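Local coordinates for protein glycoside Hydrolase (Bacteroides uniformis, PDB 5T9X) that probably hydrolyses agarose or a related red-algal galactan, as a GH16-type glycoside hydrolase of a gut symbiont's agarose-degrading pathway, at residues L120-S125 / N327-D332; R110-V115 / G146-C151. All blocks are in the same frame, centred on the assembly; numbering follows the deposited sequence.

Contact 1: residues L120-S125 / N327-D332. With NA (sodium ion), chain D.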
# COMPACT_ATOMS: atom_id res chain seq x y z
N LEU A 120 12.42 -1.02 -5.73
CA LEU A 120 11.26 -0.81 -6.59
C LEU A 120 10.97 0.68 -6.58
O LEU A 120 10.94 1.30 -5.52
CB LEU A 120 10.07 -1.58 -6.04
CG LEU A 120 8.76 -1.39 -6.78
CD1 LEU A 120 8.89 -1.86 -8.21
CD2 LEU A 120 7.66 -2.13 -6.05
N ARG A 121 10.80 1.25 -7.75
CA ARG A 121 10.62 2.69 -7.90
C ARG A 121 9.35 2.93 -8.71
O ARG A 121 9.18 2.37 -9.79
CB ARG A 121 11.82 3.31 -8.61
CG ARG A 121 13.20 2.96 -8.03
CD ARG A 121 14.35 3.45 -8.93
NE ARG A 121 14.19 4.89 -9.15
CZ ARG A 121 14.67 5.86 -8.37
NH1 ARG A 121 15.46 5.60 -7.30
NH2 ARG A 121 14.36 7.13 -8.68
N ILE A 122 8.45 3.76 -8.16
CA ILE A 122 7.25 4.14 -8.86
C ILE A 122 7.27 5.63 -9.06
O ILE A 122 7.25 6.35 -8.09
CB ILE A 122 6.01 3.74 -8.06
CG1 ILE A 122 6.04 2.25 -7.81
CG2 ILE A 122 4.71 4.13 -8.81
CD1 ILE A 122 4.80 1.75 -7.12
N GLU A 123 7.31 6.08 -10.31
CA GLU A 123 7.33 7.52 -10.59
C GLU A 123 5.95 8.12 -10.92
O GLU A 123 5.00 7.41 -11.19
CB GLU A 123 8.41 7.90 -11.64
CG GLU A 123 8.28 7.42 -13.09
CD GLU A 123 9.18 8.23 -14.07
OE1 GLU A 123 10.24 8.76 -13.63
OE2 GLU A 123 8.83 8.35 -15.29
N THR A 124 5.89 9.45 -10.87
CA THR A 124 4.72 10.21 -11.25
C THR A 124 5.09 11.33 -12.23
O THR A 124 6.03 12.05 -12.00
CB THR A 124 4.10 10.81 -10.00
OG1 THR A 124 3.79 9.74 -9.11
CG2 THR A 124 2.83 11.56 -10.31
N SER A 125 4.33 11.46 -13.30
CA SER A 125 4.53 12.52 -14.27
C SER A 125 3.20 12.96 -14.79
O SER A 125 2.19 12.35 -14.50
CB SER A 125 5.43 12.05 -15.42
OG SER A 125 4.74 11.19 -16.30
N ASN A 327 8.36 12.73 -6.20
CA ASN A 327 7.15 12.03 -6.62
C ASN A 327 7.45 10.60 -7.03
O ASN A 327 6.73 10.02 -7.82
CB ASN A 327 6.44 12.81 -7.72
CG ASN A 327 6.04 14.20 -7.26
OD1 ASN A 327 5.08 14.37 -6.51
ND2 ASN A 327 6.78 15.20 -7.68
N THR A 328 8.51 10.04 -6.44
CA THR A 328 8.89 8.66 -6.62
C THR A 328 8.71 7.94 -5.28
O THR A 328 9.29 8.34 -4.28
CB THR A 328 10.34 8.59 -7.14
OG1 THR A 328 10.39 9.13 -8.47
CG2 THR A 328 10.84 7.18 -7.19
N PHE A 329 7.89 6.90 -5.25
CA PHE A 329 7.76 5.99 -4.10
C PHE A 329 8.80 4.89 -4.26
O PHE A 329 8.95 4.34 -5.37
CB PHE A 329 6.34 5.41 -4.09
CG PHE A 329 6.00 4.55 -2.91
CD1 PHE A 329 6.54 4.76 -1.67
CD2 PHE A 329 5.06 3.54 -3.05
CE1 PHE A 329 6.21 3.96 -0.59
CE2 PHE A 329 4.70 2.73 -1.99
CZ PHE A 329 5.28 2.93 -0.75
N LEU A 330 9.52 4.59 -3.17
CA LEU A 330 10.64 3.63 -3.14
C LEU A 330 10.35 2.51 -2.17
O LEU A 330 9.99 2.78 -1.02
CB LEU A 330 11.94 4.28 -2.67
CG LEU A 330 12.47 5.43 -3.52
CD1 LEU A 330 13.70 6.11 -2.92
CD2 LEU A 330 12.76 4.93 -4.93
N VAL A 331 10.49 1.27 -2.62
CA VAL A 331 10.39 0.13 -1.75
C VAL A 331 11.65 -0.66 -1.93
O VAL A 331 11.94 -1.18 -3.02
CB VAL A 331 9.17 -0.73 -2.06
CG1 VAL A 331 9.21 -2.02 -1.25
CG2 VAL A 331 7.90 0.05 -1.75
N ASP A 332 12.39 -0.76 -0.83
CA ASP A 332 13.71 -1.38 -0.78
C ASP A 332 13.53 -2.87 -0.76
O ASP A 332 14.28 -3.60 -1.40
CB ASP A 332 14.42 -0.90 0.49
CG ASP A 332 15.87 -1.37 0.61
OD1 ASP A 332 16.43 -2.06 -0.29
OD2 ASP A 332 16.44 -1.06 1.68
NA NA D . 16.65 -3.69 -1.75
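Arg121 lays its aliphatic stem and guanidinium over the isobutyl end of Leu330, its neighbour across an antiparallel ladder of the beta-sandwich (jelly-roll) fold expected of a GH16 enzyme. The two side chains run side by side: Leu330 CD2 is 3.7 Å from Arg121 CG and also sits under one face of the guanidinium. A bend at chi3 (55°) folds the charged group back over the leucine and brings Arg121 NH2 to 3.8 Å from the methyl CG2 of Thr328. Arginine suits this partly exposed face because its methylenes cover apolar carbon while its polar end can meet water. A serine in its place would probably leave Leu330 CD2 and the Thr328 methyl without their cover on this face.

The backbone beneath is regular. Leu120 with Val331 and Ile122 with Phe329 form hydrogen-bonded pairs, and Arg121 with Leu330 the non-hydrogen-bonded pair between them; Ile122 N reaches Phe329 O at 2.9 Å. On the buried face, branched and aromatic residues suit the sandwich interior: Leu120 and Val331 meet through their CB atoms, 4.2 Å apart, and Ile122 and Phe329 both pack on Met303 of strand 298-304.

Past the regular ladder, Thr124 CB approaches Asn327 CB at 3.8 Å. The amide of Asn327 is held by Ser173 through OD1 and by the carbonyls of Glu320 and Asn323 through ND2, an apt use of a group that both accepts and donates.

At the other end of the ladder, Asp332 joins Glu51, Asp75, Asn77 and Gly118 around a sodium ion, supplying its backbone O at 2.4 Å and its carboxylate OD1 at 2.2 Å.

Contact 2: residues R110-V115 / G146-C151; sequences RDHISV and GTYTGC
The CB of His112 rests against the carbonyl of Thr149, 3.4 Å from that O, while the histidine ring reaches Tyr148, with His112 NE2 3.6 Å from Tyr148 CB. This is packing between the two sheets of the probable GH16 beta-sandwich: a 3-10 turn leading into strand 113-116 settles on strand 140-154 with no hydrogen bond between the segments. The two rings form an offset edge-to-face pair, the edge of Tyr148 turned toward the face of His112, with planes at 83° and centroids 6.0 Å apart.

Next to it, Ile113 sends CD1 to 3.6 Å from Gly150 CA. A beta carbon on Gly150 would collide with that methyl, so the absence of a side chain there lets the isoleucine lie close on the backbone. Leu120 and Ile122 of strand 119-122 also pack against Ile113.

Outside this first shell, both ring nitrogens of the buried histidine are held, which fixes the ring's rotation: NE2 pairs with Ser125 OG and ND1 donates to Asp111. The carboxylate probably favours a proton on ND1. Aspartate suits its place as an acceptor for the ring N-H, Asp111 OD1 lying near the ring plane and 2.7 Å from His112 ND1.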
# COMPACT_ATOMS: atom_id res chain seq x y z
N ARG A 110 2.59 1.23 -17.30
CA ARG A 110 3.63 0.21 -17.09
C ARG A 110 5.04 0.82 -16.97
O ARG A 110 5.85 0.42 -16.12
CB ARG A 110 3.60 -0.84 -18.20
CG ARG A 110 2.36 -1.71 -18.20
CD ARG A 110 2.37 -2.77 -19.28
NE ARG A 110 1.09 -3.47 -19.28
CZ ARG A 110 0.73 -4.44 -18.43
NH1 ARG A 110 1.53 -4.87 -17.46
NH2 ARG A 110 -0.49 -4.98 -18.55
N ASP A 111 5.32 1.80 -17.83
CA ASP A 111 6.66 2.39 -17.87
C ASP A 111 6.97 3.32 -16.71
O ASP A 111 8.07 3.82 -16.64
CB ASP A 111 6.92 3.09 -19.24
CG ASP A 111 6.10 4.37 -19.43
OD1 ASP A 111 5.53 4.93 -18.47
OD2 ASP A 111 6.04 4.85 -20.57
N HIS A 112 6.01 3.56 -15.82
CA HIS A 112 6.27 4.29 -14.57
C HIS A 112 6.74 3.36 -13.44
O HIS A 112 6.92 3.83 -12.30
CB HIS A 112 5.05 5.13 -14.17
CG HIS A 112 4.94 6.39 -14.96
ND1 HIS A 112 4.90 6.41 -16.33
CD2 HIS A 112 4.93 7.69 -14.56
CE1 HIS A 112 4.85 7.66 -16.76
NE2 HIS A 112 4.87 8.46 -15.70
N ILE A 113 6.94 2.07 -13.74
CA ILE A 113 7.51 1.10 -12.81
C ILE A 113 8.92 0.72 -13.21
O ILE A 113 9.17 0.35 -14.37
CB ILE A 113 6.72 -0.20 -12.81
CG1 ILE A 113 5.27 0.05 -12.42
CG2 ILE A 113 7.38 -1.26 -11.92
CD1 ILE A 113 5.07 0.71 -11.07
N SER A 114 9.83 0.72 -12.24
CA SER A 114 11.15 0.15 -12.47
C SER A 114 11.82 -0.30 -11.18
O SER A 114 11.35 -0.04 -10.08
CB SER A 114 12.04 1.17 -13.21
OG SER A 114 12.33 2.31 -12.41
N VAL A 115 12.93 -1.02 -11.36
CA VAL A 115 13.78 -1.46 -10.27
C VAL A 115 15.22 -1.08 -10.61
O VAL A 115 15.72 -1.41 -11.70
CB VAL A 115 13.67 -2.96 -10.05
CG1 VAL A 115 14.46 -3.36 -8.82
CG2 VAL A 115 12.22 -3.37 -9.91
N GLY A 146 -5.25 14.27 -16.27
CA GLY A 146 -4.78 13.01 -15.73
C GLY A 146 -3.41 13.09 -15.10
O GLY A 146 -2.63 14.00 -15.40
N THR A 147 -3.12 12.14 -14.22
CA THR A 147 -1.84 12.04 -13.57
C THR A 147 -1.30 10.64 -13.81
O THR A 147 -1.92 9.68 -13.40
CB THR A 147 -2.00 12.32 -12.09
OG1 THR A 147 -2.71 13.55 -11.92
CG2 THR A 147 -0.65 12.41 -11.43
N TYR A 148 -0.19 10.51 -14.53
CA TYR A 148 0.39 9.21 -14.83
C TYR A 148 1.20 8.76 -13.62
O TYR A 148 1.93 9.55 -13.03
CB TYR A 148 1.33 9.27 -16.02
CG TYR A 148 0.75 9.40 -17.39
CD1 TYR A 148 -0.62 9.57 -17.61
CD2 TYR A 148 1.60 9.40 -18.50
CE1 TYR A 148 -1.13 9.69 -18.91
CE2 TYR A 148 1.11 9.52 -19.79
CZ TYR A 148 -0.26 9.66 -19.99
OH TYR A 148 -0.73 9.77 -21.27
N THR A 149 1.06 7.48 -13.27
CA THR A 149 1.88 6.90 -12.23
C THR A 149 1.93 5.40 -12.44
O THR A 149 1.68 4.93 -13.56
CB THR A 149 1.38 7.32 -10.84
OG1 THR A 149 2.36 6.96 -9.86
CG2 THR A 149 0.05 6.67 -10.49
N GLY A 150 2.29 4.64 -11.42
CA GLY A 150 2.46 3.19 -11.58
C GLY A 150 1.77 2.31 -10.56
O GLY A 150 1.44 2.75 -9.48
N CYS A 151 1.59 1.04 -10.92
CA CYS A 151 0.99 0.04 -10.07
C CYS A 151 1.62 -1.32 -10.32
O CYS A 151 1.87 -1.69 -11.46
CB CYS A 151 -0.50 -0.04 -10.36
SG CYS A 151 -1.44 -1.01 -9.17

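From the N terminus the chain passes residues 110-115, turns into 120-125, and then reaches 146-151, where contact 2 closes a loop of 30 intervening residues. Contact 1 closes much later, at 327-332, after 201 residues that include most of the remaining strands. The segments alternate along the chain, so the two closures cross rather than nest. Strands 113-116 and 119-122 are sheet neighbours, and Arg121 N lies 2.7 Å from Ser114 O, a probable hydrogen bond. Contact 1 thus extends that hairpin within its own sheet to strand 329-341, whereas contact 2 ties it across to strand 140-154 of the other sheet.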